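Local coordinates for tail spike protein (Acinetobacter phage vB_AbaP_AS12, PDB 6EU4), which probably recognises and cleaves the capsular polysaccharide of Acinetobacter baumannii as the trimeric receptor-binding tailspike of the phage, at residues His333-Leu338 and Trp366-Ser371; Tyr356-Pro361 and Phe390-Ser395; Asn370-Val375 and Asn402-Ala407. One frame throughout, in Å; residues are numbered along the deposited sequence.

Contact 1 of 3, residues His333-Leu338 and Trp366-Ser371; sequences HAQNFL and WNNNNS
Asn-368 meets the end of Gln-335 with its side-chain oxygen: NE2 of Gln-335 gives a nearly straight hydrogen bond, 2.8 Å long and 170° at the hydrogen, to OD1 of Asn-368. The two amides are almost coplanar, 16° apart, although the side chains cross at about a right angle. A water donates to both Gln-335 OE1 and Asn-368 OD1, closing a small polar ring. Gln-335 can span the gap because CG stands anti to the backbone N (chi1 -173°) and the chain runs on extended.

Asn-369 offers its main-chain carbonyl. NE2 of Gln-335 also donates to Asn-369 O, at 3.0 Å, but from well above the carbonyl plane, so both protons of this amide are used. ND2 of Asn-336 adds a weak bond to the same oxygen. A second water accepts from Asn-369 N and also lies 2.9 Å from Asn-336 OD1. Gln-335 and Asn-336 sit at the corner between strands 321-334 and 336-341 of a right-handed parallel beta-helix, and 366-371 is the loop that leads into the strand of the following coil. Amide side chains suit such a corner, since they supply donors and acceptors to a loop without strand pairing.

Asn-370, centre of an inverse gamma turn, directs its OD1 elsewhere, to the backbone N of Phe-438. Ser-371 lies where the loop passes into strand 371-376; its carbonyl O takes the other proton of Asn-336 ND2 at 2.8 Å, in the carbonyl plane, and lies 3.4 Å from Asn-336 CA in a CA-H...O contact. Its own hydroxyl turns back, OG donating to Asn-369 OD1 at 2.7 Å.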
ATOM      1  N   HIS A 333       9.698 -12.375  21.350  1.00 10.18           N
ATOM      2  CA  HIS A 333       9.232 -13.414  22.271  1.00 10.57           C
ATOM      3  C   HIS A 333       7.830 -12.997  22.718  1.00 11.37           C
ATOM      4  O   HIS A 333       7.672 -12.136  23.595  1.00 12.58           O
ATOM      5  CB  HIS A 333      10.174 -13.575  23.457  1.00 10.93           C
ATOM      6  CG  HIS A 333      11.534 -14.064  23.084  1.00 12.60           C
ATOM      7  ND1 HIS A 333      11.908 -15.387  23.182  1.00 12.14           N
ATOM      8  CD2 HIS A 333      12.614 -13.400  22.611  1.00 13.62           C
ATOM      9  CE1 HIS A 333      13.164 -15.516  22.787  1.00 14.46           C
ATOM     10  NE2 HIS A 333      13.611 -14.325  22.425  1.00 13.44           N
ATOM     11  N   ALA A 334       6.811 -13.621  22.136  1.00 10.84           N
ATOM     12  CA  ALA A 334       5.436 -13.246  22.429  1.00 10.64           C
ATOM     13  C   ALA A 334       4.510 -14.432  22.223  1.00 11.70           C
ATOM     14  O   ALA A 334       4.796 -15.341  21.449  1.00 13.17           O
ATOM     15  CB  ALA A 334       4.982 -12.097  21.533  1.00 12.18           C
ATOM     16  N   GLN A 335       3.367 -14.397  22.907  1.00 10.79           N
ATOM     17  CA  GLN A 335       2.377 -15.450  22.714  1.00 11.57           C
ATOM     18  C   GLN A 335       1.693 -15.324  21.359  1.00 13.18           C
ATOM     19  O   GLN A 335       1.398 -16.335  20.717  1.00 12.84           O
ATOM     20  CB  GLN A 335       1.346 -15.421  23.832  1.00 15.48           C
ATOM     21  CG  GLN A 335       0.384 -16.600  23.776  1.00 14.73           C
ATOM     22  CD  GLN A 335      -0.654 -16.516  24.880  1.00 17.01           C
ATOM     23  OE1 GLN A 335      -0.310 -16.311  26.043  1.00 17.38           O
ATOM     24  NE2 GLN A 335      -1.924 -16.627  24.515  1.00 17.19           N
ATOM     25  N   ASN A 336       1.407 -14.103  20.923  1.00 10.63           N
ATOM     26  CA  ASN A 336       0.863 -13.857  19.594  1.00  9.30           C
ATOM     27  C   ASN A 336       1.756 -12.880  18.849  1.00 11.87           C
ATOM     28  O   ASN A 336       2.342 -11.976  19.450  1.00 11.30           O
ATOM     29  CB  ASN A 336      -0.545 -13.222  19.609  1.00 11.62           C
ATOM     30  CG  ASN A 336      -1.583 -13.975  20.450  1.00 14.28           C
ATOM     31  OD1 ASN A 336      -2.356 -13.332  21.160  1.00 16.09           O
ATOM     32  ND2 ASN A 336      -1.651 -15.297  20.340  1.00 12.64           N
ATOM     33  N   PHE A 337       1.814 -13.042  17.529  1.00 10.71           N
ATOM     34  CA  PHE A 337       2.363 -11.998  16.674  1.00 10.14           C
ATOM     35  C   PHE A 337       1.332 -10.890  16.517  1.00 10.35           C
ATOM     36  O   PHE A 337       1.609  -9.730  16.827  1.00 11.37           O
ATOM     37  CB  PHE A 337       2.771 -12.596  15.326  1.00 10.56           C
ATOM     38  CG  PHE A 337       3.260 -11.601  14.302  1.00 10.29           C
ATOM     39  CD1 PHE A 337       4.610 -11.290  14.201  1.00 11.65           C
ATOM     40  CD2 PHE A 337       2.376 -11.053  13.386  1.00 12.11           C
ATOM     41  CE1 PHE A 337       5.060 -10.412  13.238  1.00 12.15           C
ATOM     42  CE2 PHE A 337       2.797 -10.165  12.428  1.00 10.65           C
ATOM     43  CZ  PHE A 337       4.153  -9.849  12.335  1.00 11.05           C
ATOM     44  N   LEU A 338       0.121 -11.255  16.104  1.00 10.94           N
ATOM     45  CA  LEU A 338      -0.997 -10.341  15.968  1.00  9.89           C
ATOM     46  C   LEU A 338      -2.169 -10.936  16.724  1.00 11.35           C
ATOM     47  O   LEU A 338      -2.565 -12.080  16.466  1.00 12.99           O
ATOM     48  CB  LEU A 338      -1.377 -10.130  14.511  1.00  9.09           C
ATOM     49  CG  LEU A 338      -2.712  -9.388  14.284  1.00 11.17           C
ATOM     50  CD1 LEU A 338      -2.666  -7.977  14.842  1.00 13.39           C
ATOM     51  CD2 LEU A 338      -3.024  -9.384  12.783  1.00 13.49           C
ATOM     52  N   TRP A 366     -10.723 -18.964  23.714  1.00 17.19           N
ATOM     53  CA  TRP A 366     -10.883 -18.457  22.345  1.00 19.85           C
ATOM     54  C   TRP A 366     -10.064 -17.198  22.087  1.00 17.89           C
ATOM     55  O   TRP A 366      -9.655 -16.953  20.946  1.00 18.66           O
ATOM     56  CB  TRP A 366     -12.367 -18.181  22.062  1.00 20.78           C
ATOM     57  CG  TRP A 366     -12.901 -17.057  22.862  1.00 21.33           C
ATOM     58  CD1 TRP A 366     -13.347 -17.115  24.153  1.00 23.49           C
ATOM     59  CD2 TRP A 366     -13.054 -15.692  22.448  1.00 21.30           C
ATOM     60  NE1 TRP A 366     -13.762 -15.872  24.569  1.00 25.83           N
ATOM     61  CE2 TRP A 366     -13.588 -14.982  23.539  1.00 22.42           C
ATOM     62  CE3 TRP A 366     -12.796 -15.001  21.257  1.00 18.57           C
ATOM     63  CZ2 TRP A 366     -13.860 -13.626  23.479  1.00 22.75           C
ATOM     64  CZ3 TRP A 366     -13.057 -13.655  21.206  1.00 18.65           C
ATOM     65  CH2 TRP A 366     -13.587 -12.976  22.308  1.00 22.99           C
ATOM     66  N   ASN A 367      -9.835 -16.360  23.103  1.00 16.44           N
ATOM     67  CA  ASN A 367      -9.087 -15.126  22.910  1.00 18.05           C
ATOM     68  C   ASN A 367      -7.752 -15.133  23.642  1.00 19.14           C
ATOM     69  O   ASN A 367      -7.171 -14.073  23.867  1.00 20.38           O
ATOM     70  CB  ASN A 367      -9.904 -13.907  23.354  1.00 20.56           C
ATOM     71  CG  ASN A 367     -10.223 -13.906  24.837  1.00 27.51           C
ATOM     72  OD1 ASN A 367     -10.051 -14.906  25.531  1.00 25.53           O
ATOM     73  ND2 ASN A 367     -10.727 -12.776  25.327  1.00 33.09           N
ATOM     74  N   ASN A 368      -7.258 -16.306  24.020  1.00 16.98           N
ATOM     75  CA  ASN A 368      -5.993 -16.412  24.745  1.00 16.16           C
ATOM     76  C   ASN A 368      -5.390 -17.772  24.383  1.00 15.17           C
ATOM     77  O   ASN A 368      -5.647 -18.773  25.055  1.00 15.21           O
ATOM     78  CB  ASN A 368      -6.232 -16.286  26.242  1.00 17.38           C
ATOM     79  CG  ASN A 368      -4.955 -16.285  27.040  1.00 19.52           C
ATOM     80  OD1 ASN A 368      -3.863 -16.096  26.505  1.00 16.92           O
ATOM     81  ND2 ASN A 368      -5.088 -16.452  28.346  1.00 22.31           N
ATOM     82  N   ASN A 369      -4.631 -17.814  23.288  1.00 14.50           N
ATOM     83  CA  ASN A 369      -4.170 -19.109  22.800  1.00 14.12           C
ATOM     84  C   ASN A 369      -2.845 -18.982  22.059  1.00 12.94           C
ATOM     85  O   ASN A 369      -2.360 -17.887  21.777  1.00 13.32           O
ATOM     86  CB  ASN A 369      -5.234 -19.773  21.928  1.00 14.94           C
ATOM     87  CG  ASN A 369      -5.753 -18.853  20.837  1.00 17.86           C
ATOM     88  OD1 ASN A 369      -5.038 -18.518  19.903  1.00 16.84           O
ATOM     89  ND2 ASN A 369      -7.014 -18.446  20.959  1.00 18.71           N
ATOM     90  N   ASN A 370      -2.230 -20.138  21.792  1.00 11.20           N
ATOM     91  CA  ASN A 370      -0.854 -20.146  21.287  1.00 10.54           C
ATOM     92  C   ASN A 370      -0.851 -20.178  19.761  1.00 12.18           C
ATOM     93  O   ASN A 370      -0.516 -21.170  19.125  1.00 12.83           O
ATOM     94  CB  ASN A 370      -0.048 -21.294  21.884  1.00 10.38           C
ATOM     95  CG  ASN A 370      -0.469 -22.702  21.395  1.00 13.63           C
ATOM     96  OD1 ASN A 370      -1.659 -23.052  21.302  1.00 14.66           O
ATOM     97  ND2 ASN A 370       0.541 -23.532  21.132  1.00 13.40           N
ATOM     98  N   SER A 371      -1.187 -19.019  19.187  1.00 12.38           N
ATOM     99  CA  SER A 371      -1.217 -18.832  17.750  1.00 11.83           C
ATOM    100  C   SER A 371      -0.474 -17.564  17.359  1.00 10.56           C
ATOM    101  O   SER A 371      -0.530 -16.550  18.060  1.00 12.29           O
ATOM    102  CB  SER A 371      -2.663 -18.773  17.229  1.00 13.00           C
ATOM    103  OG  SER A 371      -3.422 -17.730  17.828  1.00 13.61           O
TER
HETATM  104  O   HOH W   1      -1.455 -15.234  28.245  1.00 37.54           O
HETATM  105  O   HOH W   2      -4.397 -15.181  22.109  1.00 15.29           O

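Contact 2 of 3, residues Tyr356-Pro361 and Phe390-Ser395; sequences YNKYKP and FAYNSS
In the parallel beta-helix, the loops leaving strands 351-355 and 387-390 lie on successive coils, and Asn-357 ties them together through its side-chain amide. OD1 accepts from Tyr-392 N at 2.9 Å, while ND2 donates to Tyr-392 O, also at 2.9 Å and fairly straight (164°). Both bonds lie in the carbonyl planes of their acceptors, on lone pairs, so the amide grips one residue's N-H and C=O much as a neighbouring strand would. Asparagine suits the place because its short amide carries donor and acceptor side by side; chi1 of 57° sets CG between the backbone N and the carbonyl carbon, which lets the amide lie alongside Tyr-392 N and O.

The Tyr-392 ring lies beside Lys-358, and its CE2 comes 4.0 Å from Lys-358 CB. Its hydroxyl reaches the edge of the Tyr-356 ring, where OH is 3.4 Å from CD1. Ala-391 CB packs on Tyr-356 CD1 and also sits over the centre of one face of Tyr-392. Lys-358 NZ and Tyr-392 OH share a water, while NZ forms a salt bridge with Asp-307. An asparagine side chain thus pairs with the main chain of the next coil, at a place where the strands of a parallel beta-helix give way to loops.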
ATOM      1  N   TYR A 356      10.370 -16.309  18.116  1.00 10.44           N
ATOM      2  CA  TYR A 356      10.491 -17.562  18.860  1.00  9.56           C
ATOM      3  C   TYR A 356       9.115 -17.962  19.370  1.00 11.81           C
ATOM      4  O   TYR A 356       8.695 -17.575  20.458  1.00 13.02           O
ATOM      5  CB  TYR A 356      11.515 -17.384  19.963  1.00 11.39           C
ATOM      6  CG  TYR A 356      12.807 -17.010  19.338  1.00 13.13           C
ATOM      7  CD1 TYR A 356      13.562 -17.955  18.642  1.00 17.28           C
ATOM      8  CD2 TYR A 356      13.231 -15.698  19.333  1.00 14.76           C
ATOM      9  CE1 TYR A 356      14.756 -17.599  18.008  1.00 20.29           C
ATOM     10  CE2 TYR A 356      14.437 -15.341  18.711  1.00 16.74           C
ATOM     11  CZ  TYR A 356      15.175 -16.287  18.050  1.00 22.66           C
ATOM     12  OH  TYR A 356      16.354 -15.910  17.430  1.00 26.09           O
ATOM     13  N   ASN A 357       8.400 -18.742  18.550  1.00 10.90           N
ATOM     14  CA  ASN A 357       7.000 -19.076  18.799  1.00  9.37           C
ATOM     15  C   ASN A 357       6.918 -20.343  19.653  1.00 10.80           C
ATOM     16  O   ASN A 357       6.501 -21.420  19.212  1.00 11.79           O
ATOM     17  CB  ASN A 357       6.244 -19.235  17.482  1.00 10.27           C
ATOM     18  CG  ASN A 357       6.861 -20.298  16.553  1.00 10.57           C
ATOM     19  OD1 ASN A 357       8.076 -20.371  16.370  1.00 11.24           O
ATOM     20  ND2 ASN A 357       6.012 -21.124  15.976  1.00 11.36           N
ATOM     21  N   LYS A 358       7.312 -20.180  20.918  1.00 11.86           N
ATOM     22  CA  LYS A 358       7.381 -21.295  21.861  1.00 10.89           C
ATOM     23  C   LYS A 358       6.585 -21.056  23.140  1.00 11.26           C
ATOM     24  O   LYS A 358       6.795 -21.772  24.131  1.00 13.19           O
ATOM     25  CB  LYS A 358       8.838 -21.601  22.224  1.00 11.28           C
ATOM     26  CG  LYS A 358       9.575 -20.427  22.857  1.00 12.79           C
ATOM     27  CD  LYS A 358      11.016 -20.826  23.264  1.00 14.83           C
ATOM     28  CE  LYS A 358      11.715 -19.680  23.974  1.00 16.46           C
ATOM     29  NZ  LYS A 358      13.127 -20.010  24.322  1.00 15.40           N
ATOM     30  N   TYR A 359       5.674 -20.088  23.154  1.00 11.44           N
ATOM     31  CA  TYR A 359       5.018 -19.664  24.381  1.00 12.33           C
ATOM     32  C   TYR A 359       3.541 -20.038  24.384  1.00 13.20           C
ATOM     33  O   TYR A 359       2.866 -19.992  23.350  1.00 13.44           O
ATOM     34  CB  TYR A 359       5.195 -18.164  24.579  1.00 13.59           C
ATOM     35  CG  TYR A 359       6.649 -17.794  24.688  1.00 11.64           C
ATOM     36  CD1 TYR A 359       7.349 -18.056  25.867  1.00 12.77           C
ATOM     37  CD2 TYR A 359       7.330 -17.212  23.631  1.00 11.46           C
ATOM     38  CE1 TYR A 359       8.658 -17.737  25.995  1.00 11.61           C
ATOM     39  CE2 TYR A 359       8.673 -16.889  23.750  1.00 11.37           C
ATOM     40  CZ  TYR A 359       9.324 -17.171  24.945  1.00 11.80           C
ATOM     41  OH  TYR A 359      10.651 -16.873  25.136  1.00 13.22           O
ATOM     42  N   LYS A 360       3.050 -20.388  25.568  1.00 13.81           N
ATOM     43  CA  LYS A 360       1.682 -20.843  25.752  1.00 13.56           C
ATOM     44  C   LYS A 360       1.081 -20.202  26.993  1.00 15.10           C
ATOM     45  O   LYS A 360       1.787 -19.990  27.991  1.00 16.85           O
ATOM     46  CB  LYS A 360       1.611 -22.372  25.898  1.00 14.22           C
ATOM     47  CG  LYS A 360       2.125 -23.111  24.682  1.00 14.24           C
ATOM     48  CD  LYS A 360       2.126 -24.620  24.854  1.00 16.08           C
ATOM     49  CE  LYS A 360       2.629 -25.258  23.587  1.00 13.60           C
ATOM     50  NZ  LYS A 360       2.694 -26.755  23.712  1.00 14.68           N
ATOM     51  N   PRO A 361      -0.225 -19.937  26.979  1.00 13.64           N
ATOM     52  CA  PRO A 361      -0.904 -19.458  28.184  1.00 15.34           C
ATOM     53  C   PRO A 361      -1.090 -20.577  29.192  1.00 18.34           C
ATOM     54  O   PRO A 361      -1.142 -21.759  28.851  1.00 18.21           O
ATOM     55  CB  PRO A 361      -2.259 -18.975  27.645  1.00 14.52           C
ATOM     56  CG  PRO A 361      -2.554 -19.931  26.534  1.00 15.19           C
ATOM     57  CD  PRO A 361      -1.179 -20.165  25.873  1.00 14.39           C
ATOM     58  N   PHE A 390       8.944 -17.315  11.820  1.00 11.03           N
ATOM     59  CA  PHE A 390       8.518 -18.115  12.961  1.00 10.75           C
ATOM     60  C   PHE A 390       9.473 -19.303  13.076  1.00 13.10           C
ATOM     61  O   PHE A 390       9.588 -20.099  12.139  1.00 13.80           O
ATOM     62  CB  PHE A 390       7.082 -18.595  12.763  1.00 10.83           C
ATOM     63  CG  PHE A 390       6.082 -17.474  12.543  1.00 10.66           C
ATOM     64  CD1 PHE A 390       6.095 -16.337  13.339  1.00 13.43           C
ATOM     65  CD2 PHE A 390       5.136 -17.576  11.548  1.00 12.82           C
ATOM     66  CE1 PHE A 390       5.184 -15.312  13.126  1.00 11.64           C
ATOM     67  CE2 PHE A 390       4.226 -16.578  11.323  1.00 11.95           C
ATOM     68  CZ  PHE A 390       4.244 -15.434  12.092  1.00 11.75           C
ATOM     69  N   ALA A 391      10.177 -19.413  14.206  1.00 10.28           N
ATOM     70  CA  ALA A 391      11.325 -20.316  14.268  1.00 11.53           C
ATOM     71  C   ALA A 391      10.922 -21.779  14.277  1.00 11.50           C
ATOM     72  O   ALA A 391      11.708 -22.626  13.824  1.00 12.17           O
ATOM     73  CB  ALA A 391      12.176 -20.011  15.506  1.00 12.80           C
ATOM     74  N   TYR A 392       9.747 -22.111  14.823  1.00 11.07           N
ATOM     75  CA  TYR A 392       9.466 -23.482  15.239  1.00 10.33           C
ATOM     76  C   TYR A 392       8.199 -24.076  14.629  1.00 12.62           C
ATOM     77  O   TYR A 392       7.124 -23.465  14.637  1.00 12.12           O
ATOM     78  CB  TYR A 392       9.336 -23.577  16.763  1.00 10.68           C
ATOM     79  CG  TYR A 392      10.514 -22.985  17.508  1.00 10.96           C
ATOM     80  CD1 TYR A 392      11.822 -23.336  17.194  1.00 11.99           C
ATOM     81  CD2 TYR A 392      10.313 -22.031  18.482  1.00 11.96           C
ATOM     82  CE1 TYR A 392      12.877 -22.778  17.858  1.00 13.52           C
ATOM     83  CE2 TYR A 392      11.358 -21.462  19.139  1.00 13.18           C
ATOM     84  CZ  TYR A 392      12.635 -21.825  18.826  1.00 13.35           C
ATOM     85  OH  TYR A 392      13.670 -21.250  19.516  1.00 14.72           O
ATOM     86  N   ASN A 393       8.324 -25.325  14.196  1.00 12.01           N
ATOM     87  CA  ASN A 393       7.186 -26.215  14.017  1.00 11.32           C
ATOM     88  C   ASN A 393       7.454 -27.464  14.849  1.00 11.41           C
ATOM     89  O   ASN A 393       8.422 -27.515  15.624  1.00 11.33           O
ATOM     90  CB  ASN A 393       6.908 -26.492  12.528  1.00 12.62           C
ATOM     91  CG  ASN A 393       7.978 -27.326  11.858  1.00 14.12           C
ATOM     92  OD1 ASN A 393       8.771 -28.015  12.518  1.00 14.83           O
ATOM     93  ND2 ASN A 393       7.980 -27.303  10.520  1.00 14.80           N
ATOM     94  N   SER A 394       6.559 -28.457  14.759  1.00 12.77           N
ATOM     95  CA  SER A 394       6.579 -29.505  15.777  1.00 10.93           C
ATOM     96  C   SER A 394       7.796 -30.418  15.664  1.00 12.82           C
ATOM     97  O   SER A 394       8.110 -31.119  16.639  1.00 13.85           O
ATOM     98  CB  SER A 394       5.304 -30.363  15.739  1.00 13.56           C
ATOM     99  OG  SER A 394       5.226 -31.110  14.534  1.00 13.97           O
ATOM    100  N   SER A 395       8.494 -30.420  14.530  1.00 13.22           N
ATOM    101  CA  SER A 395       9.696 -31.224  14.371  0.50 14.39           C
ATOM    102  C   SER A 395      10.962 -30.500  14.821  1.00 13.97           C
ATOM    103  O   SER A 395      12.051 -31.085  14.747  1.00 13.98           O
ATOM    104  CB  SER A 395       9.849 -31.687  12.909  0.50 17.47           C
ATOM    105  OG  SER A 395      10.142 -30.626  12.012  0.50 15.91           O
TER
HETATM  106  O   HOH W   3      14.259 -19.931  21.787  1.00 28.28           O

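Contact 3 of 3, residues Asn370-Val375 and Asn402-Ala407; sequences NSMFCV and NCSALA
The backbones of 370-375 and 402-407 run alongside in parallel register, with bridges pairing Ser-371 with Ala-405 and Phe-373 with Ala-407, each at a CA-CA distance of 4.5 Å. Ala-405 N donates to Asn-370 O, Met-372 N to Ala-405 O at 3.0 Å, and Phe-373 N to Leu-406 O at 2.8 Å. That last pair breaks the plain ladder pattern where both chains turn a corner, at Met-372 to Phe-373 and at Leu-406.

Phe-373 and Leu-406 lie side by side, pointing the same way, and Leu-406 CD1 meets the ring edge in its plane, 3.9 Å from CD2. Ala-407 is small enough to sit close, its CB 4.0 Å from Phe-373 CB, while its CA makes a CA-H...O contact with Phe-373 O. Selenomethionine Met-372 bends at chi2 (-65°) and chi3, which brings CE to 3.7 Å from Ser-404 OG. Asn-370 ND2 reaches Asn-402 O through a shared water, its amide held by Phe-438 N at OD1.

Ser-404 OG, 2.9 Å from Ala-405 O, donates to it from the face opposite Met-372 N. This carbonyl thus receives two donors, and since Ser-404 OG itself accepts from Asn-357 ND2, a buried serine is satisfied both as donor and as acceptor.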
ATOM      1  N   ASN A 370      -2.230 -20.138  21.792  1.00 11.20           N
ATOM      2  CA  ASN A 370      -0.854 -20.146  21.287  1.00 10.54           C
ATOM      3  C   ASN A 370      -0.851 -20.178  19.761  1.00 12.18           C
ATOM      4  O   ASN A 370      -0.516 -21.170  19.125  1.00 12.83           O
ATOM      5  CB  ASN A 370      -0.048 -21.294  21.884  1.00 10.38           C
ATOM      6  CG  ASN A 370      -0.469 -22.702  21.395  1.00 13.63           C
ATOM      7  OD1 ASN A 370      -1.659 -23.052  21.302  1.00 14.66           O
ATOM      8  ND2 ASN A 370       0.541 -23.532  21.132  1.00 13.40           N
ATOM      9  N   SER A 371      -1.187 -19.019  19.187  1.00 12.38           N
ATOM     10  CA  SER A 371      -1.217 -18.832  17.750  1.00 11.83           C
ATOM     11  C   SER A 371      -0.474 -17.564  17.359  1.00 10.56           C
ATOM     12  O   SER A 371      -0.530 -16.550  18.060  1.00 12.29           O
ATOM     13  CB  SER A 371      -2.663 -18.773  17.229  1.00 13.00           C
ATOM     14  OG  SER A 371      -3.422 -17.730  17.828  1.00 13.61           O
HETATM   15  N   MSE A 372       0.194 -17.598  16.215  1.00 10.18           N
HETATM   16  CA  MSE A 372       0.860 -16.383  15.764  1.00  9.89           C
HETATM   17  C   MSE A 372      -0.154 -15.321  15.347  1.00 10.75           C
HETATM   18  O   MSE A 372       0.004 -14.145  15.703  1.00 11.11           O
HETATM   19  CB  MSE A 372       1.832 -16.668  14.623  1.00  9.72           C
HETATM   20  CG  MSE A 372       3.092 -17.393  15.076  1.00  9.83           C
HETATM   21 SE   MSE A 372       4.217 -16.316  16.302  1.00 12.34          SE
HETATM   22  CE  MSE A 372       3.494 -16.915  18.023  1.00 12.04           C
ATOM     23  N   PHE A 373      -1.204 -15.739  14.632  1.00 10.72           N
ATOM     24  CA  PHE A 373      -2.311 -14.864  14.252  1.00 10.61           C
ATOM     25  C   PHE A 373      -3.538 -15.364  14.982  1.00 11.00           C
ATOM     26  O   PHE A 373      -4.063 -16.432  14.654  1.00 11.94           O
ATOM     27  CB  PHE A 373      -2.511 -14.853  12.733  1.00 11.16           C
ATOM     28  CG  PHE A 373      -1.331 -14.312  12.005  1.00 10.02           C
ATOM     29  CD1 PHE A 373      -1.182 -12.938  11.817  1.00 12.85           C
ATOM     30  CD2 PHE A 373      -0.328 -15.155  11.552  1.00 10.15           C
ATOM     31  CE1 PHE A 373      -0.064 -12.429  11.188  1.00 12.02           C
ATOM     32  CE2 PHE A 373       0.795 -14.634  10.908  1.00 12.39           C
ATOM     33  CZ  PHE A 373       0.922 -13.272  10.733  1.00 12.83           C
ATOM     34  N   CYS A 374      -3.951 -14.630  16.011  1.00 10.94           N
ATOM     35  CA  CYS A 374      -5.152 -14.943  16.776  1.00  9.89           C
ATOM     36  C   CYS A 374      -6.241 -14.014  16.237  1.00 12.94           C
ATOM     37  O   CYS A 374      -6.246 -12.816  16.525  1.00 11.19           O
ATOM     38  CB  CYS A 374      -4.899 -14.749  18.264  1.00 11.92           C
ATOM     39  SG  CYS A 374      -6.302 -15.182  19.300  1.00 13.85           S
ATOM     40  N   VAL A 375      -7.150 -14.565  15.436  1.00 11.21           N
ATOM     41  CA  VAL A 375      -8.030 -13.796  14.555  1.00 11.25           C
ATOM     42  C   VAL A 375      -9.456 -14.068  15.006  1.00 13.11           C
ATOM     43  O   VAL A 375     -10.043 -15.097  14.639  1.00 12.86           O
ATOM     44  CB  VAL A 375      -7.821 -14.179  13.085  1.00 11.62           C
ATOM     45  CG1 VAL A 375      -8.624 -13.278  12.161  1.00 11.36           C
ATOM     46  CG2 VAL A 375      -6.350 -14.104  12.709  1.00 12.21           C
ATOM     47  N   ASN A 402       6.982 -27.287  21.940  1.00 12.40           N
ATOM     48  CA  ASN A 402       6.443 -26.031  22.429  1.00 11.10           C
ATOM     49  C   ASN A 402       5.902 -25.121  21.337  1.00 11.88           C
ATOM     50  O   ASN A 402       5.494 -23.995  21.647  1.00 12.79           O
ATOM     51  CB  ASN A 402       7.540 -25.273  23.188  1.00 12.87           C
ATOM     52  CG  ASN A 402       8.143 -26.090  24.294  1.00 17.10           C
ATOM     53  OD1 ASN A 402       7.423 -26.731  25.060  1.00 17.87           O
ATOM     54  ND2 ASN A 402       9.477 -26.116  24.362  1.00 17.08           N
ATOM     55  N   CYS A 403       5.916 -25.551  20.079  1.00 12.79           N
ATOM     56  CA  CYS A 403       5.637 -24.641  18.980  1.00 12.11           C
ATOM     57  C   CYS A 403       4.181 -24.168  18.989  1.00 12.71           C
ATOM     58  O   CYS A 403       3.278 -24.840  19.505  1.00 12.95           O
ATOM     59  CB  CYS A 403       5.965 -25.300  17.639  1.00 13.51           C
ATOM     60  SG  CYS A 403       4.800 -26.580  17.099  1.00 14.51           S
ATOM     61  N   SER A 404       3.971 -22.984  18.424  1.00 12.64           N
ATOM     62  CA  SER A 404       2.652 -22.399  18.288  1.00 11.62           C
ATOM     63  C   SER A 404       1.956 -22.904  17.026  1.00 12.41           C
ATOM     64  O   SER A 404       2.574 -23.484  16.120  1.00 12.21           O
ATOM     65  CB  SER A 404       2.740 -20.879  18.226  1.00 10.77           C
ATOM     66  OG  SER A 404       3.242 -20.451  16.965  1.00 12.78           O
ATOM     67  N   ALA A 405       0.655 -22.619  16.952  1.00 10.82           N
ATOM     68  CA  ALA A 405      -0.060 -22.630  15.690  1.00 11.12           C
ATOM     69  C   ALA A 405       0.329 -21.410  14.838  1.00 12.11           C
ATOM     70  O   ALA A 405       0.839 -20.407  15.342  1.00 11.52           O
ATOM     71  CB  ALA A 405      -1.572 -22.619  15.944  1.00 12.84           C
ATOM     72  N   LEU A 406       0.105 -21.502  13.519  1.00 11.55           N
ATOM     73  CA  LEU A 406       0.188 -20.294  12.700  1.00 10.38           C
ATOM     74  C   LEU A 406      -0.981 -19.376  13.007  1.00 12.85           C
ATOM     75  O   LEU A 406      -0.801 -18.178  13.242  1.00 10.94           O
ATOM     76  CB  LEU A 406       0.205 -20.609  11.198  1.00 11.87           C
ATOM     77  CG  LEU A 406       0.160 -19.367  10.284  1.00 13.08           C
ATOM     78  CD1 LEU A 406       1.438 -18.523  10.533  1.00 15.98           C
ATOM     79  CD2 LEU A 406       0.048 -19.712   8.798  1.00 15.23           C
ATOM     80  N   ALA A 407      -2.190 -19.927  13.044  1.00 10.52           N
ATOM     81  CA  ALA A 407      -3.367 -19.087  13.191  1.00  9.35           C
ATOM     82  C   ALA A 407      -4.512 -19.844  13.836  1.00 11.68           C
ATOM     83  O   ALA A 407      -4.665 -21.053  13.654  1.00 11.33           O
ATOM     84  CB  ALA A 407      -3.836 -18.546  11.847  1.00 12.31           C
TER
HETATM   85  O   HOH W   4       3.305 -22.259  21.465  1.00 12.28           O

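Overall arrangement
The three contacts join successive coils of one right-handed parallel beta-helix. Along the chain their first segments come in the order 1, 2, 3, and the segments of contact 2 alternate with those of the other two. Contacts 1 and 3 have centres 6 Å apart and share Asn-370 and Ser-371; the centre of contact 2 is about 11 Å from that of contact 1 and about 8 Å from that of contact 3. Strand 371-376 pairs with both 336-341 and 405-409, so contacts 1 and 3 lie on neighbouring steps of one stack. Phe-390 of contact 2 packs on Met-372 and Leu-406. All join adjacent coils mid-helix, consistent with a tailspike's rod-like build.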